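SusD homolog (Bacteroides thetaiotaomicron VPI-5482, PDB 3FDH) probably binds glycans at the outer membrane, as a SusD/RagB-family protein expected to work beside a SusC-like transporter. Local coordinates at residues A[27-32]-A[182-187]; A[124-129]-A[434-439]; A[239-244]-A[327-332]; A[461-466]-A[485-490]. All blocks are in the same frame, centred on the assembly; numbering follows the deposited sequence.

Contact 1 (A[27-32]-A[182-187]); sequences DVITST and EQDFLY
Ile-29, on helix 21-37, meets the 182-187 loop through both of its branches. These are apolar contacts: Ile-29 CG2 lies 4.1 Å from CB of Phe-185 and 4.2 Å from CD1 of Leu-186. The other branch runs out extended (chi2 172°), which lays Ile-29 CD1 against the turn, 3.8 Å from OD1 of Asp-184. A polar-aromatic contact comes from Thr-30, whose OG1 stands obliquely to the Phe-185 ring, 3.4 Å from its CD2; that hydroxyl is hydrogen-bonded to Ala-26 O within its own helix. No hydrogen bond crosses between the segments. The polar bonds shape the loop instead. OD1 of Asp-184 accepts from Leu-186 N at 3.0 Å and from Tyr-187 N at 2.9 Å, both on one face of the carboxylate, an Asx turn and Asx motif, while OD2 is held by Gly-189 N and Trp-194 NE1. With an alanine here, four N-H groups would probably lose their acceptor and the turn presenting Phe-185 and Leu-186 could shift. Around the contact, Phe-240 of strand 238-240 touches Ile-29, Thr-30 and Phe-185, Met-111 of helix 106-127 touches Asp-184, and Leu-186 packs on Trp-194 and Phe-197 of helix 191-208.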
# COMPACT_ATOMS: atom_id res chain seq x y z
N ASP A 27 -18.30 -5.67 -5.90
CA ASP A 27 -17.21 -6.24 -6.69
C ASP A 27 -16.03 -5.28 -6.79
O ASP A 27 -14.87 -5.68 -6.72
CB ASP A 27 -17.67 -6.56 -8.11
CG ASP A 27 -16.64 -7.34 -8.89
OD1 ASP A 27 -16.58 -8.59 -8.74
OD2 ASP A 27 -15.92 -6.72 -9.68
N VAL A 28 -16.34 -4.00 -6.94
CA VAL A 28 -15.32 -2.96 -7.08
C VAL A 28 -14.49 -2.88 -5.80
O VAL A 28 -13.27 -2.81 -5.81
CB VAL A 28 -15.97 -1.57 -7.49
CG1 VAL A 28 -15.06 -0.39 -7.22
CG2 VAL A 28 -16.47 -1.60 -8.97
N ILE A 29 -15.17 -2.95 -4.66
CA ILE A 29 -14.47 -2.85 -3.39
C ILE A 29 -13.58 -4.08 -3.19
O ILE A 29 -12.40 -4.00 -2.78
CB ILE A 29 -15.45 -2.70 -2.23
CG1 ILE A 29 -16.21 -1.37 -2.36
CG2 ILE A 29 -14.76 -2.78 -0.87
CD1 ILE A 29 -17.36 -1.24 -1.35
N THR A 30 -14.16 -5.22 -3.52
CA THR A 30 -13.46 -6.50 -3.35
C THR A 30 -12.21 -6.53 -4.22
O THR A 30 -11.09 -6.86 -3.78
CB THR A 30 -14.35 -7.66 -3.75
OG1 THR A 30 -15.48 -7.73 -2.86
CG2 THR A 30 -13.58 -8.97 -3.66
N SER A 31 -12.41 -6.18 -5.47
CA SER A 31 -11.31 -6.19 -6.43
C SER A 31 -10.24 -5.14 -6.13
O SER A 31 -9.03 -5.42 -6.30
CB SER A 31 -11.81 -6.07 -7.87
OG SER A 31 -12.34 -4.79 -8.15
N THR A 32 -10.67 -3.98 -5.65
CA THR A 32 -9.73 -2.90 -5.32
C THR A 32 -8.82 -3.30 -4.16
O THR A 32 -7.62 -3.04 -4.18
CB THR A 32 -10.44 -1.54 -5.09
OG1 THR A 32 -11.13 -1.19 -6.30
CG2 THR A 32 -9.42 -0.47 -4.77
N GLU A 182 -25.23 -4.02 2.67
CA GLU A 182 -24.66 -5.39 2.61
C GLU A 182 -23.61 -5.55 1.52
O GLU A 182 -22.80 -6.49 1.54
CB GLU A 182 -25.79 -6.43 2.47
CG GLU A 182 -26.76 -6.44 3.67
CD GLU A 182 -26.09 -6.73 5.02
OE1 GLU A 182 -25.02 -7.40 5.05
OE2 GLU A 182 -26.66 -6.32 6.07
N GLN A 183 -23.59 -4.59 0.60
CA GLN A 183 -22.65 -4.59 -0.53
C GLN A 183 -21.41 -3.76 -0.25
O GLN A 183 -20.37 -3.90 -0.88
CB GLN A 183 -23.32 -4.08 -1.80
CG GLN A 183 -24.33 -5.06 -2.42
CD GLN A 183 -25.60 -5.16 -1.65
OE1 GLN A 183 -26.27 -4.16 -1.43
NE2 GLN A 183 -25.97 -6.40 -1.26
N ASP A 184 -21.53 -2.88 0.73
CA ASP A 184 -20.41 -2.00 1.14
C ASP A 184 -19.53 -2.76 2.14
O ASP A 184 -19.74 -2.72 3.36
CB ASP A 184 -20.93 -0.71 1.77
CG ASP A 184 -19.81 0.17 2.29
OD1 ASP A 184 -18.62 -0.18 2.02
OD2 ASP A 184 -20.10 1.17 2.99
N PHE A 185 -18.60 -3.50 1.59
CA PHE A 185 -17.68 -4.33 2.37
C PHE A 185 -16.62 -3.50 3.10
O PHE A 185 -15.83 -4.02 3.88
CB PHE A 185 -16.97 -5.37 1.49
CG PHE A 185 -17.90 -6.34 0.83
CD1 PHE A 185 -18.87 -6.98 1.58
CD2 PHE A 185 -17.76 -6.65 -0.52
CE1 PHE A 185 -19.73 -7.88 0.96
CE2 PHE A 185 -18.59 -7.54 -1.12
CZ PHE A 185 -19.57 -8.17 -0.39
N LEU A 186 -16.63 -2.20 2.87
CA LEU A 186 -15.66 -1.35 3.53
C LEU A 186 -16.28 -0.78 4.80
O LEU A 186 -15.76 -0.97 5.89
CB LEU A 186 -15.20 -0.25 2.59
CG LEU A 186 -13.77 0.18 2.72
CD1 LEU A 186 -12.84 -1.04 2.44
CD2 LEU A 186 -13.53 1.32 1.73
N TYR A 187 -17.45 -0.16 4.66
CA TYR A 187 -18.06 0.55 5.78
C TYR A 187 -19.53 0.25 6.10
O TYR A 187 -20.15 0.91 6.93
CB TYR A 187 -17.88 2.05 5.61
CG TYR A 187 -16.45 2.55 5.75
CD1 TYR A 187 -15.73 2.41 6.92
CD2 TYR A 187 -15.86 3.26 4.73
CE1 TYR A 187 -14.48 2.95 7.06
CE2 TYR A 187 -14.62 3.81 4.86
CZ TYR A 187 -13.91 3.62 6.01
OH TYR A 187 -12.67 4.18 6.15

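Contact 2 (A[124-129]-A[434-439]); sequences ADFFGD and TYNDFR
Two nitrogens of Arg-439 grip one backbone oxygen, Asp-125 O, with NH2 donating over 2.8 Å and NH1 over 3.0 Å. This is a helix-to-helix contact in the largely helical SusD-like fold: the carbonyl belongs to the last turn of helix 106-127, which stops where Gly-128 takes a positive phi, and the arginine comes from helix 431-443. The two bonds differ in approach. NH1 is nearly in line with the C=O bond (162°), whereas NH2 comes from 59° above the carbonyl plane; the oxygen stays close to the guanidinium plane. A positive group at this helix end would probably be favoured by the helix dipole. NH1 also donates to Leu-462 O.

A bend at chi3 (-68°) folds the Arg-439 guanidinium over its own helix, where NE sits 3.2 Å above the Tyr-435 ring plane toward the rim, and a weak bond ties NH2 to Asn-436 OD1. Asn-436 ND2 is hydrogen-bonded to Glu-433, one turn back. Arg-439 NH2 lies over the centre of one Phe-126 face, too far for more than a weak cation-pi attraction. The Phe-126 and Tyr-435 rings are near parallel but slid apart, with Phe-126 CE2 3.4 Å from Tyr-435 CD2. Asp-125 sends its carboxylate to Arg-208, Tyr-158 and Trp-494, and its side chain crosses that of Asn-436 at about a right angle, Asn-436 OD1 lying 3.4 Å from Asp-125 CB.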
# COMPACT_ATOMS: atom_id res chain seq x y z
N ALA A 124 -1.81 5.88 -11.98
CA ALA A 124 -0.90 7.01 -12.10
C ALA A 124 0.37 6.76 -11.32
O ALA A 124 1.45 7.03 -11.79
CB ALA A 124 -1.58 8.34 -11.66
N ASP A 125 0.24 6.24 -10.13
CA ASP A 125 1.42 6.04 -9.25
C ASP A 125 2.40 4.99 -9.76
O ASP A 125 3.65 5.16 -9.69
CB ASP A 125 0.99 5.69 -7.84
CG ASP A 125 0.39 6.85 -7.16
OD1 ASP A 125 0.59 8.01 -7.61
OD2 ASP A 125 -0.33 6.59 -6.18
N PHE A 126 1.83 3.94 -10.33
CA PHE A 126 2.65 2.80 -10.72
C PHE A 126 3.12 2.84 -12.13
O PHE A 126 4.23 2.44 -12.41
CB PHE A 126 1.99 1.47 -10.32
CG PHE A 126 2.09 1.25 -8.89
CD1 PHE A 126 1.20 1.87 -8.02
CD2 PHE A 126 3.17 0.57 -8.37
CE1 PHE A 126 1.38 1.77 -6.70
CE2 PHE A 126 3.33 0.44 -7.06
CZ PHE A 126 2.46 1.06 -6.21
N PHE A 127 2.29 3.37 -13.01
CA PHE A 127 2.63 3.34 -14.41
C PHE A 127 3.00 4.67 -15.04
O PHE A 127 3.60 4.71 -16.10
CB PHE A 127 1.50 2.65 -15.20
CG PHE A 127 1.26 1.26 -14.73
CD1 PHE A 127 2.03 0.23 -15.20
CD2 PHE A 127 0.27 1.00 -13.80
CE1 PHE A 127 1.82 -1.04 -14.75
CE2 PHE A 127 0.07 -0.27 -13.34
CZ PHE A 127 0.84 -1.30 -13.80
N GLY A 128 2.68 5.74 -14.34
CA GLY A 128 2.97 7.10 -14.81
C GLY A 128 1.88 7.57 -15.72
O GLY A 128 0.69 7.38 -15.45
N ASP A 129 2.32 8.16 -16.82
CA ASP A 129 1.42 8.60 -17.89
C ASP A 129 0.76 7.34 -18.42
O ASP A 129 1.43 6.31 -18.64
CB ASP A 129 2.16 9.27 -19.02
CG ASP A 129 2.69 10.64 -18.65
OD1 ASP A 129 2.76 11.02 -17.46
OD2 ASP A 129 3.06 11.34 -19.59
N THR A 434 4.14 2.32 0.56
CA THR A 434 5.52 2.59 1.03
C THR A 434 6.46 2.83 -0.12
O THR A 434 7.37 3.66 -0.05
CB THR A 434 6.04 1.51 1.85
OG1 THR A 434 5.29 1.52 3.07
CG2 THR A 434 7.54 1.75 2.16
N TYR A 435 6.14 2.14 -1.19
CA TYR A 435 6.91 2.26 -2.45
C TYR A 435 6.69 3.63 -3.13
O TYR A 435 7.62 4.21 -3.69
CB TYR A 435 6.54 1.11 -3.35
CG TYR A 435 7.13 1.17 -4.71
CD1 TYR A 435 8.50 0.92 -4.91
CD2 TYR A 435 6.34 1.38 -5.81
CE1 TYR A 435 9.05 0.97 -6.17
CE2 TYR A 435 6.86 1.41 -7.06
CZ TYR A 435 8.21 1.19 -7.25
OH TYR A 435 8.65 1.21 -8.53
N ASN A 436 5.49 4.16 -3.02
CA ASN A 436 5.20 5.53 -3.44
C ASN A 436 6.01 6.49 -2.58
O ASN A 436 6.67 7.37 -3.10
CB ASN A 436 3.73 5.89 -3.32
CG ASN A 436 2.87 5.13 -4.31
OD1 ASN A 436 3.30 4.88 -5.44
ND2 ASN A 436 1.65 4.76 -3.87
N ASP A 437 5.97 6.33 -1.26
CA ASP A 437 6.71 7.24 -0.39
C ASP A 437 8.19 7.21 -0.70
O ASP A 437 8.88 8.23 -0.70
CB ASP A 437 6.55 6.87 1.09
CG ASP A 437 5.19 7.30 1.72
OD1 ASP A 437 4.70 8.42 1.46
OD2 ASP A 437 4.68 6.56 2.60
N PHE A 438 8.69 6.03 -1.06
CA PHE A 438 10.14 5.86 -1.24
C PHE A 438 10.56 6.63 -2.46
O PHE A 438 11.57 7.36 -2.47
CB PHE A 438 10.53 4.36 -1.44
CG PHE A 438 12.02 4.15 -1.46
CD1 PHE A 438 12.74 4.03 -0.31
CD2 PHE A 438 12.69 4.17 -2.64
CE1 PHE A 438 14.10 3.92 -0.34
CE2 PHE A 438 14.04 4.04 -2.69
CZ PHE A 438 14.76 3.92 -1.54
N ARG A 439 9.77 6.46 -3.49
CA ARG A 439 10.06 7.11 -4.74
C ARG A 439 9.83 8.63 -4.65
O ARG A 439 10.49 9.44 -5.29
CB ARG A 439 9.21 6.53 -5.88
CG ARG A 439 9.59 5.12 -6.25
CD ARG A 439 8.72 4.68 -7.42
NE ARG A 439 7.32 4.55 -7.04
CZ ARG A 439 6.30 4.55 -7.86
NH1 ARG A 439 6.52 4.75 -9.13
NH2 ARG A 439 5.09 4.44 -7.40

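Contact 3 (A[239-244]-A[327-332]); sequences AFDIYD and TAPTLL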
# COMPACT_ATOMS: atom_id res chain seq x y z
N ALA A 239 -10.66 -0.42 5.91
CA ALA A 239 -10.26 -1.81 5.99
C ALA A 239 -11.28 -2.71 5.36
O ALA A 239 -12.45 -2.65 5.65
CB ALA A 239 -10.06 -2.21 7.44
N PHE A 240 -10.77 -3.57 4.50
CA PHE A 240 -11.56 -4.61 3.86
C PHE A 240 -11.28 -5.77 4.78
O PHE A 240 -10.21 -6.38 4.71
CB PHE A 240 -11.04 -4.87 2.46
CG PHE A 240 -11.80 -5.90 1.71
CD1 PHE A 240 -13.06 -5.63 1.21
CD2 PHE A 240 -11.24 -7.15 1.45
CE1 PHE A 240 -13.77 -6.57 0.50
CE2 PHE A 240 -11.95 -8.10 0.73
CZ PHE A 240 -13.24 -7.81 0.27
N ASP A 241 -12.27 -6.06 5.64
CA ASP A 241 -12.08 -6.98 6.72
C ASP A 241 -13.12 -8.09 6.68
O ASP A 241 -13.82 -8.31 7.64
CB ASP A 241 -12.20 -6.16 8.00
CG ASP A 241 -11.62 -6.86 9.23
OD1 ASP A 241 -10.97 -7.92 9.14
OD2 ASP A 241 -11.81 -6.30 10.33
N ILE A 242 -13.22 -8.77 5.54
CA ILE A 242 -14.23 -9.82 5.39
C ILE A 242 -13.59 -11.18 5.18
O ILE A 242 -14.24 -12.15 4.80
CB ILE A 242 -15.26 -9.49 4.24
CG1 ILE A 242 -14.62 -9.65 2.85
CG2 ILE A 242 -15.83 -8.08 4.42
CD1 ILE A 242 -15.59 -9.45 1.66
N TYR A 243 -12.30 -11.25 5.45
CA TYR A 243 -11.59 -12.53 5.26
C TYR A 243 -12.00 -13.58 6.28
O TYR A 243 -12.35 -13.28 7.44
CB TYR A 243 -10.07 -12.35 5.26
CG TYR A 243 -9.61 -11.40 4.19
CD1 TYR A 243 -10.02 -11.57 2.88
CD2 TYR A 243 -8.77 -10.35 4.49
CE1 TYR A 243 -9.61 -10.70 1.88
CE2 TYR A 243 -8.34 -9.46 3.51
CZ TYR A 243 -8.77 -9.64 2.21
OH TYR A 243 -8.35 -8.78 1.22
N ASP A 244 -11.98 -14.83 5.82
CA ASP A 244 -12.24 -16.01 6.66
C ASP A 244 -11.45 -17.25 6.23
O ASP A 244 -10.61 -17.21 5.32
CB ASP A 244 -13.73 -16.35 6.76
CG ASP A 244 -14.41 -16.56 5.39
OD1 ASP A 244 -13.83 -17.20 4.48
OD2 ASP A 244 -15.56 -16.09 5.24
N THR A 327 -6.35 -14.02 7.92
CA THR A 327 -7.54 -13.20 7.99
C THR A 327 -7.26 -11.76 8.36
O THR A 327 -8.18 -11.01 8.67
CB THR A 327 -8.59 -13.81 8.93
OG1 THR A 327 -8.06 -13.92 10.25
CG2 THR A 327 -8.99 -15.21 8.44
N ALA A 328 -6.02 -11.32 8.24
CA ALA A 328 -5.74 -9.91 8.51
C ALA A 328 -6.45 -9.05 7.47
O ALA A 328 -6.46 -9.39 6.27
CB ALA A 328 -4.21 -9.63 8.49
N PRO A 329 -6.99 -7.88 7.89
CA PRO A 329 -7.64 -7.06 6.86
C PRO A 329 -6.69 -6.42 5.89
O PRO A 329 -5.53 -6.20 6.18
CB PRO A 329 -8.32 -5.93 7.65
CG PRO A 329 -7.64 -5.93 9.04
CD PRO A 329 -7.16 -7.34 9.25
N THR A 330 -7.23 -6.10 4.73
CA THR A 330 -6.52 -5.33 3.74
C THR A 330 -6.86 -3.88 4.03
O THR A 330 -8.03 -3.47 4.03
CB THR A 330 -6.90 -5.67 2.29
OG1 THR A 330 -6.48 -7.00 1.98
CG2 THR A 330 -6.25 -4.68 1.33
N LEU A 331 -5.82 -3.11 4.31
CA LEU A 331 -5.97 -1.69 4.65
C LEU A 331 -5.78 -0.83 3.37
O LEU A 331 -4.67 -0.65 2.85
CB LEU A 331 -5.01 -1.31 5.80
CG LEU A 331 -5.18 -2.10 7.09
CD1 LEU A 331 -4.20 -1.59 8.18
CD2 LEU A 331 -6.61 -2.07 7.53
N LEU A 332 -6.91 -0.33 2.85
CA LEU A 332 -6.91 0.58 1.69
C LEU A 332 -6.27 1.87 2.14
O LEU A 332 -5.60 2.55 1.36
CB LEU A 332 -8.27 0.80 1.08
CG LEU A 332 -8.86 -0.39 0.32
CD1 LEU A 332 -10.21 -0.02 -0.35
CD2 LEU A 332 -7.90 -0.92 -0.74
O HOH W 1 -10.63 -9.83 7.46
O HOH W 2 -9.71 -9.60 10.91
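Thr-327 meets the other segment first, its CG2 lying 3.8 Å from CA of Asp-244 while its CA faces CB of Tyr-243. Its carbonyl oxygen is joined to OD1 of Asp-241 through water: water 2 donates to both, and water 1, which accepts from Tyr-243 N, is also within bonding distance of the two oxygens. At Ala-328 the carbonyl oxygen stands at the edge of the Tyr-243 ring, near its plane and 3.1 Å from CD2; Asn-249 ND2 donates to the same oxygen. Pro-329 follows, with CB against the CB of Ala-239 and 3.6 Å from OD1 of Asp-241. The aspartate side chain, with CG anti to the backbone N (chi1 -162°), lies alongside the proline ring, pointing the same way.

Thr-330 carries the polar core of the contact. Its O accepts from Phe-240 N at 2.8 Å, almost straight at 174° and in the carbonyl plane, and its N donates to Phe-240 O at 3.0 Å: a hydrogen-bonded antiparallel pair. On the side chain, OG1 is 2.7 Å from Tyr-243 OH, and either hydroxyl could donate. Leu-331 forms the non-hydrogen-bonded pair with Ala-239, its CD2 pressed tightly on Ala-239 CB at 3.5 Å. At Leu-332 the chain turns a corner. The result is a small two-stranded antiparallel sheet in a mostly helical protein; Phe-240 on one face packs on helix 21-37, and Leu-331 on the other touches helix 354-379.

Contact 4 (A[461-466]-A[485-490]); sequences PLRYPY and DYVYSE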
# COMPACT_ATOMS: atom_id res chain seq x y z
N PRO A 461 13.69 -0.18 -9.71
CA PRO A 461 12.57 0.24 -10.54
C PRO A 461 11.85 1.47 -10.05
O PRO A 461 11.29 1.51 -8.96
CB PRO A 461 11.63 -0.95 -10.52
CG PRO A 461 11.95 -1.67 -9.24
CD PRO A 461 13.33 -1.28 -8.81
N LEU A 462 11.82 2.47 -10.93
CA LEU A 462 11.21 3.77 -10.61
C LEU A 462 9.72 3.75 -10.86
O LEU A 462 8.99 4.69 -10.52
CB LEU A 462 11.82 4.86 -11.47
CG LEU A 462 13.33 5.01 -11.35
CD1 LEU A 462 13.85 6.06 -12.32
CD2 LEU A 462 13.67 5.44 -10.01
N ARG A 463 9.30 2.66 -11.47
CA ARG A 463 7.90 2.46 -11.86
C ARG A 463 7.69 1.03 -12.31
O ARG A 463 8.67 0.28 -12.42
CB ARG A 463 7.57 3.38 -13.05
CG ARG A 463 8.36 3.12 -14.31
CD ARG A 463 8.52 4.41 -15.11
NE ARG A 463 7.27 4.88 -15.71
CZ ARG A 463 7.05 6.11 -16.14
NH1 ARG A 463 7.97 7.06 -16.02
NH2 ARG A 463 5.87 6.39 -16.68
N TYR A 464 6.43 0.69 -12.61
CA TYR A 464 6.05 -0.64 -13.12
C TYR A 464 5.88 -0.53 -14.63
O TYR A 464 5.36 0.48 -15.13
CB TYR A 464 4.75 -1.15 -12.55
CG TYR A 464 4.90 -1.57 -11.09
CD1 TYR A 464 5.97 -1.14 -10.37
CD2 TYR A 464 3.95 -2.36 -10.48
CE1 TYR A 464 6.10 -1.50 -9.02
CE2 TYR A 464 4.07 -2.71 -9.19
CZ TYR A 464 5.13 -2.29 -8.47
OH TYR A 464 5.15 -2.70 -7.14
N PRO A 465 6.26 -1.60 -15.37
CA PRO A 465 6.05 -1.54 -16.80
C PRO A 465 4.58 -1.69 -17.23
O PRO A 465 3.77 -2.38 -16.58
CB PRO A 465 6.86 -2.74 -17.32
CG PRO A 465 6.88 -3.70 -16.17
CD PRO A 465 7.01 -2.81 -14.98
N TYR A 466 4.24 -1.02 -18.31
CA TYR A 466 2.88 -1.10 -18.88
C TYR A 466 2.53 -2.54 -19.26
O TYR A 466 3.39 -3.35 -19.68
CB TYR A 466 2.73 -0.22 -20.13
CG TYR A 466 2.98 1.27 -19.91
CD1 TYR A 466 2.08 2.05 -19.20
CD2 TYR A 466 4.12 1.89 -20.43
CE1 TYR A 466 2.32 3.42 -18.98
CE2 TYR A 466 4.35 3.27 -20.24
CZ TYR A 466 3.44 4.02 -19.53
OH TYR A 466 3.68 5.36 -19.34
N ASP A 485 13.36 -0.76 -20.58
CA ASP A 485 14.51 -0.29 -19.78
C ASP A 485 14.18 1.01 -19.06
O ASP A 485 14.75 1.36 -18.04
CB ASP A 485 15.76 -0.09 -20.64
CG ASP A 485 16.37 -1.39 -21.10
OD1 ASP A 485 16.08 -2.47 -20.53
OD2 ASP A 485 17.17 -1.33 -22.05
N TYR A 486 13.19 1.70 -19.60
CA TYR A 486 12.77 3.03 -19.08
C TYR A 486 12.29 2.94 -17.62
O TYR A 486 12.32 3.91 -16.86
CB TYR A 486 11.68 3.66 -19.99
CG TYR A 486 10.32 3.07 -19.72
CD1 TYR A 486 9.98 1.78 -20.13
CD2 TYR A 486 9.39 3.79 -18.97
CE1 TYR A 486 8.73 1.22 -19.81
CE2 TYR A 486 8.13 3.25 -18.68
CZ TYR A 486 7.81 1.97 -19.08
OH TYR A 486 6.57 1.46 -18.73
N VAL A 487 11.93 1.74 -17.19
CA VAL A 487 11.40 1.60 -15.83
C VAL A 487 12.51 1.93 -14.83
O VAL A 487 12.26 2.28 -13.68
CB VAL A 487 10.80 0.18 -15.54
CG1 VAL A 487 9.71 -0.19 -16.61
CG2 VAL A 487 11.86 -0.85 -15.48
N TYR A 488 13.74 1.88 -15.30
CA TYR A 488 14.87 2.13 -14.42
C TYR A 488 15.46 3.51 -14.57
O TYR A 488 16.29 3.91 -13.75
CB TYR A 488 15.99 1.12 -14.67
CG TYR A 488 15.64 -0.33 -14.43
CD1 TYR A 488 15.28 -0.76 -13.19
CD2 TYR A 488 15.69 -1.26 -15.45
CE1 TYR A 488 14.97 -2.11 -12.95
CE2 TYR A 488 15.39 -2.60 -15.24
CZ TYR A 488 15.02 -3.02 -13.97
OH TYR A 488 14.74 -4.36 -13.74
N SER A 489 15.10 4.21 -15.64
CA SER A 489 15.66 5.54 -15.91
C SER A 489 14.66 6.71 -15.93
O SER A 489 15.05 7.84 -15.82
CB SER A 489 16.34 5.52 -17.27
OG SER A 489 15.40 5.18 -18.26
N GLU A 490 13.37 6.43 -16.05
CA GLU A 490 12.39 7.49 -16.19
C GLU A 490 11.49 7.58 -14.99
O GLU A 490 10.54 6.83 -14.88
CB GLU A 490 11.53 7.23 -17.42
CG GLU A 490 12.29 7.37 -18.77
CD GLU A 490 12.70 8.78 -19.06
OE1 GLU A 490 12.23 9.70 -18.37
OE2 GLU A 490 13.48 9.00 -20.02
O HOH W 3 5.31 2.67 -16.59
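Arg-463 reaches across to the 485-490 segment along its whole length. From CB the chain sets out with CG between the backbone N and the carbonyl carbon (chi1 62°), which puts Arg-463 CG over Val-487, 3.7 Å from its CA. Arg-463 CD comes next, 3.2 Å from Glu-490 O. Arg-463 NE then lies 3.5 Å from CE2 of Tyr-486, which approaches over one face of the guanidinium. The same Arg-463 NE donates to water 3 at 3.1 Å; that water also bonds Tyr-464 O and Tyr-486 OH. At the tip, Arg-463 NH1 donates to Glu-490 O over 2.8 Å, nearly straight (168°), with the oxygen in the guanidinium plane but the donor above the carbonyl plane. NH2 turns to the C-terminal carboxylate, in a salt bridge with Arg-499 OXT, and to Phe-127 O.

The backbones are tied by Leu-462 N, which donates to Val-487 O at 2.8 Å. Apolar contact flanks this bond: Val-487 CG1 is 3.9 Å from Pro-465 CB, and Tyr-488 CE1 touches Pro-461 CB. The edge of the Tyr-488 ring faces Pro-461 N. Tyr-466 and Tyr-486 have nearly parallel rings (12°) slid apart with little overlap, and a weak bond runs from Tyr-466 N to Tyr-486 OH.

A methionine in place of Arg-463 is likely to leave Glu-490 O without this donor and the terminal carboxylate without its charged mate. The chemistry thus points to a buried cation, met by carbonyls, a water and a carboxylate, that fastens the C-terminal part of the chain to the loop before helix 468-473.

How the contacts relate
Contacts 1 and 3 are partly buried and adjoin: CB of Phe-185 lies 3.6 Å from CE1 of Phe-240, so the helix-on-loop packing of contact 1 continues into the sheet of contact 3. Contacts 2 and 4 are buried, although the centre of contact 4 lies about 19 Å, and that of contact 2 about 10 Å, from the centre of the chain. They too adjoin: the 461-466 loop of contact 4 is bonded to both helices of contact 2, 106-127 and 431-443, with Tyr-435 OH 2.7 Å from Pro-461 O in a probable hydrogen bond. Both bind backbone oxygens through an arginine, whereas no hydrogen bond crosses contact 1 and contact 3 relies on strand pairing, a hydroxyl pair and waters.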